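Local coordinates for 7,8-dihydro-6-hydroxymethylpterin pyrophosphokinase-dihydropteroate synthase (PDB 6JWS), which probably makes 7,8-dihydropteroate in two steps of folate biosynthesis, pyrophosphorylating 6-hydroxymethyl-7,8-dihydropterin with ATP and then condensing the product with 4-aminobenzoate, at residues L134-I139 with F315-H320. The protein carries 1 engineered substitution. Numbering follows the deposited sequence.
Sequences LECNNI and FLSIPH. With ATP (adenosine-5'-triphosphate), chain J.
Cys136 and Ile139, one turn apart on helix 129-148, back strand 316-318 of the HPPK domain, the strand that also carries the ATP adenine. It pairs antiparallel with strand 219-221, whose Phe220 touches Ile139, Phe315 and Ser317. Against the helix the packing is light, two side-chain touches and no hydrogen bond: Cys136 SG lies 3.7 Å from Ser317 OG, and Ile139 CD1 meets Phe315 CZ obliquely at 4.0 Å. The outer side of the helix, with Leu134, Asn137 and Asn138, faces solvent in the assembly. The nucleotide side is tighter. With chi1 at 71°, Phe315 CG sits between its backbone N and carbonyl carbon, which brings the ring between Ile139 and the nucleotide. The base turns its C8 edge to one ring face, ATP C8 standing 3.4 Å above the plane toward the rim, with ribose C1' alongside. Ser317 reads the adenine edge through its backbone: its N donates to ATP N7 at 2.7 Å, and its O accepts from ATP N6 at 2.9 Å, both nearly straight. His320 turns its ring edge to the gamma-phosphate, NE2 3.0 Å from ATP O1G. Ser317 OG donates forward to Pro319 O at 3.0 Å, tilted 23° from the carbonyl plane.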
ATOM      1  N   LEU B 134      47.188  13.266  13.245  1.00 41.24           N
ATOM      2  CA  LEU B 134      48.111  12.171  13.539  1.00 38.01           C
ATOM      3  C   LEU B 134      47.818  11.570  14.915  1.00 35.76           C
ATOM      4  O   LEU B 134      47.765  10.348  15.057  1.00 34.33           O
ATOM      5  CB  LEU B 134      49.562  12.655  13.408  1.00 39.46           C
ATOM      6  CG  LEU B 134      49.988  13.102  12.003  1.00 42.04           C
ATOM      7  CD1 LEU B 134      51.230  13.983  12.054  1.00 40.99           C
ATOM      8  CD2 LEU B 134      50.194  11.911  11.064  1.00 40.81           C
ATOM      9  N   GLU B 135      47.591  12.423  15.923  1.00 35.63           N
ATOM     10  CA  GLU B 135      47.319  11.923  17.267  1.00 37.69           C
ATOM     11  C   GLU B 135      46.014  11.116  17.287  1.00 38.05           C
ATOM     12  O   GLU B 135      45.967  10.026  17.860  1.00 36.06           O
ATOM     13  CB  GLU B 135      47.304  13.050  18.304  1.00 40.72           C
ATOM     14  CG  GLU B 135      48.578  13.873  18.357  1.00 41.18           C
ATOM     15  CD  GLU B 135      49.756  13.279  19.117  1.00 44.62           C
ATOM     16  OE1 GLU B 135      49.631  12.154  19.640  1.00 45.31           O
ATOM     17  OE2 GLU B 135      50.801  13.960  19.196  1.00 48.75           O
ATOM     18  N   CYS B 136      44.964  11.631  16.627  1.00 37.07           N
ATOM     19  CA  CYS B 136      43.689  10.920  16.569  1.00 36.21           C
ATOM     20  C   CYS B 136      43.860   9.595  15.822  1.00 33.73           C
ATOM     21  O   CYS B 136      43.358   8.552  16.262  1.00 28.49           O
ATOM     22  CB  CYS B 136      42.564  11.769  15.969  1.00 36.23           C
ATOM     23  SG  CYS B 136      42.223  13.313  16.867  1.00 36.52           S
ATOM     24  N   ASN B 137      44.592   9.624  14.697  1.00 34.02           N
ATOM     25  CA  ASN B 137      44.777   8.396  13.932  1.00 35.51           C
ATOM     26  C   ASN B 137      45.457   7.352  14.815  1.00 35.58           C
ATOM     27  O   ASN B 137      45.094   6.181  14.792  1.00 38.35           O
ATOM     28  CB  ASN B 137      45.519   8.611  12.609  1.00 37.41           C
ATOM     29  CG  ASN B 137      44.736   9.375  11.558  1.00 39.47           C
ATOM     30  OD1 ASN B 137      45.299   9.778  10.543  1.00 43.39           O
ATOM     31  ND2 ASN B 137      43.446   9.587  11.781  1.00 38.66           N
ATOM     32  N   ASN B 138      46.428   7.804  15.616  1.00 35.60           N
ATOM     33  CA  ASN B 138      47.163   6.919  16.497  1.00 35.91           C
ATOM     34  C   ASN B 138      46.198   6.211  17.438  1.00 34.45           C
ATOM     35  O   ASN B 138      46.259   4.990  17.585  1.00 35.34           O
ATOM     36  CB  ASN B 138      48.272   7.650  17.259  1.00 39.97           C
ATOM     37  CG  ASN B 138      48.858   6.811  18.377  1.00 40.46           C
ATOM     38  OD1 ASN B 138      48.818   7.208  19.538  1.00 41.96           O
ATOM     39  ND2 ASN B 138      49.378   5.641  18.048  1.00 38.53           N
ATOM     40  N   ILE B 139      45.306   6.987  18.067  1.00 33.88           N
ATOM     41  CA  ILE B 139      44.353   6.418  19.008  1.00 32.21           C
ATOM     42  C   ILE B 139      43.502   5.370  18.296  1.00 32.31           C
ATOM     43  O   ILE B 139      43.200   4.324  18.870  1.00 33.22           O
ATOM     44  CB  ILE B 139      43.489   7.507  19.676  1.00 32.12           C
ATOM     45  CG1 ILE B 139      44.326   8.476  20.522  1.00 32.17           C
ATOM     46  CG2 ILE B 139      42.343   6.878  20.468  1.00 29.35           C
ATOM     47  CD1 ILE B 139      45.054   7.836  21.698  1.00 29.27           C
ATOM     48  N   PHE B 315      43.773  11.645  28.708  1.00 49.94           N
ATOM     49  CA  PHE B 315      44.096  12.651  27.706  1.00 44.52           C
ATOM     50  C   PHE B 315      42.831  13.425  27.341  1.00 42.00           C
ATOM     51  O   PHE B 315      41.736  13.029  27.726  1.00 41.14           O
ATOM     52  CB  PHE B 315      44.791  12.018  26.492  1.00 40.79           C
ATOM     53  CG  PHE B 315      43.912  11.162  25.613  1.00 38.45           C
ATOM     54  CD1 PHE B 315      43.589   9.862  25.974  1.00 36.91           C
ATOM     55  CD2 PHE B 315      43.398  11.661  24.423  1.00 37.39           C
ATOM     56  CE1 PHE B 315      42.778   9.081  25.161  1.00 36.23           C
ATOM     57  CE2 PHE B 315      42.587  10.877  23.611  1.00 34.59           C
ATOM     58  CZ  PHE B 315      42.278   9.588  23.979  1.00 33.74           C
ATOM     59  N   LEU B 316      43.005  14.541  26.626  1.00 38.54           N
ATOM     60  CA  LEU B 316      41.884  15.308  26.122  1.00 36.98           C
ATOM     61  C   LEU B 316      42.034  15.531  24.620  1.00 34.71           C
ATOM     62  O   LEU B 316      43.003  16.139  24.176  1.00 33.29           O
ATOM     63  CB  LEU B 316      41.794  16.651  26.855  1.00 38.46           C
ATOM     64  CG  LEU B 316      40.575  17.498  26.479  1.00 37.04           C
ATOM     65  CD1 LEU B 316      39.283  16.804  26.898  1.00 34.44           C
ATOM     66  CD2 LEU B 316      40.661  18.894  27.080  1.00 38.25           C
ATOM     67  N   SER B 317      41.027  15.088  23.856  1.00 33.18           N
ATOM     68  CA  SER B 317      41.001  15.345  22.425  1.00 30.84           C
ATOM     69  C   SER B 317      39.777  16.187  22.070  1.00 28.83           C
ATOM     70  O   SER B 317      38.642  15.747  22.251  1.00 30.56           O
ATOM     71  CB  SER B 317      41.035  14.052  21.637  1.00 28.95           C
ATOM     72  OG  SER B 317      41.160  14.331  20.246  1.00 28.63           O
ATOM     73  N   ILE B 318      40.016  17.397  21.564  1.00 27.62           N
ATOM     74  CA  ILE B 318      38.951  18.208  21.005  1.00 28.14           C
ATOM     75  C   ILE B 318      39.345  18.605  19.590  1.00 27.68           C
ATOM     76  O   ILE B 318      40.366  19.255  19.404  1.00 29.56           O
ATOM     77  CB  ILE B 318      38.645  19.459  21.856  1.00 28.18           C
ATOM     78  CG1 ILE B 318      38.433  19.143  23.339  1.00 26.74           C
ATOM     79  CG2 ILE B 318      37.483  20.243  21.251  1.00 28.78           C
ATOM     80  CD1 ILE B 318      37.064  18.641  23.692  1.00 28.67           C
ATOM     81  N   PRO B 319      38.528  18.308  18.553  1.00 27.14           N
ATOM     82  CA  PRO B 319      37.324  17.490  18.692  1.00 25.46           C
ATOM     83  C   PRO B 319      37.606  16.069  19.166  1.00 26.37           C
ATOM     84  O   PRO B 319      38.729  15.584  19.077  1.00 29.11           O
ATOM     85  CB  PRO B 319      36.792  17.448  17.255  1.00 24.46           C
ATOM     86  CG  PRO B 319      37.271  18.738  16.653  1.00 25.85           C
ATOM     87  CD  PRO B 319      38.674  18.873  17.202  1.00 27.39           C
ATOM     88  N   HIS B 320      36.573  15.404  19.683  1.00 25.19           N
ATOM     89  CA  HIS B 320      36.706  14.011  20.070  1.00 25.69           C
ATOM     90  C   HIS B 320      37.340  13.224  18.918  1.00 26.29           C
ATOM     91  O   HIS B 320      37.141  13.540  17.744  1.00 25.60           O
ATOM     92  CB  HIS B 320      35.359  13.467  20.550  1.00 23.82           C
ATOM     93  CG  HIS B 320      35.411  12.098  21.128  1.00 22.53           C
ATOM     94  ND1 HIS B 320      35.375  10.963  20.340  1.00 23.77           N
ATOM     95  CD2 HIS B 320      35.471  11.670  22.406  1.00 22.39           C
ATOM     96  CE1 HIS B 320      35.404   9.890  21.111  1.00 22.21           C
ATOM     97  NE2 HIS B 320      35.463  10.293  22.377  1.00 21.81           N
TER
HETATM   98  PG  ATP J 802      36.574   8.116  24.466  1.00 96.31           P
HETATM   99  O1G ATP J 802      35.746   7.433  23.393  1.00 95.12           O
HETATM  100  O2G ATP J 802      37.863   8.713  23.924  1.00 81.77           O
HETATM  101  O3G ATP J 802      35.758   9.121  25.253  1.00 81.21           O
HETATM  102  PB  ATP J 802      36.568   5.433  25.818  1.00 77.43           P
HETATM  103  O1B ATP J 802      37.701   4.720  26.472  1.00 82.66           O
HETATM  104  O2B ATP J 802      35.894   4.813  24.633  1.00 81.12           O
HETATM  105  O3B ATP J 802      37.038   6.932  25.485  1.00 82.61           O
HETATM  106  PA  ATP J 802      35.388   6.685  28.188  1.00 88.18           P
HETATM  107  O1A ATP J 802      34.569   7.885  27.825  1.00 87.24           O
HETATM  108  O2A ATP J 802      34.990   5.896  29.394  1.00 88.54           O
HETATM  109  O3A ATP J 802      35.446   5.705  26.922  1.00 79.63           O
HETATM  110  O5' ATP J 802      36.933   7.105  28.318  1.00 75.90           O
HETATM  111  C5' ATP J 802      37.295   8.481  28.033  1.00 66.62           C
HETATM  112  C4' ATP J 802      38.796   8.604  27.990  1.00 58.58           C
HETATM  113  O4' ATP J 802      39.200   9.352  26.812  1.00 49.98           O
HETATM  114  C3' ATP J 802      39.419   9.340  29.181  1.00 55.61           C
HETATM  115  O3' ATP J 802      40.675   8.744  29.482  1.00 58.21           O
HETATM  116  C2' ATP J 802      39.487  10.782  28.671  1.00 50.80           C
HETATM  117  O2' ATP J 802      40.515  11.570  29.223  1.00 55.43           O
HETATM  118  C1' ATP J 802      39.796  10.574  27.194  1.00 45.08           C
HETATM  119  N9  ATP J 802      39.289  11.654  26.346  1.00 38.10           N
HETATM  120  C8  ATP J 802      40.015  12.354  25.417  1.00 37.18           C
HETATM  121  N7  ATP J 802      39.300  13.266  24.800  1.00 35.78           N
HETATM  122  C5  ATP J 802      38.026  13.133  25.337  1.00 32.54           C
HETATM  123  C6  ATP J 802      36.817  13.804  25.077  1.00 29.74           C
HETATM  124  N6  ATP J 802      36.707  14.781  24.186  1.00 25.12           N
HETATM  125  N1  ATP J 802      35.725  13.432  25.793  1.00 30.50           N
HETATM  126  C2  ATP J 802      35.852  12.448  26.696  1.00 30.01           C
HETATM  127  N3  ATP J 802      36.939  11.747  27.018  1.00 32.46           N
HETATM  128  C4  ATP J 802      38.006  12.144  26.296  1.00 33.68           C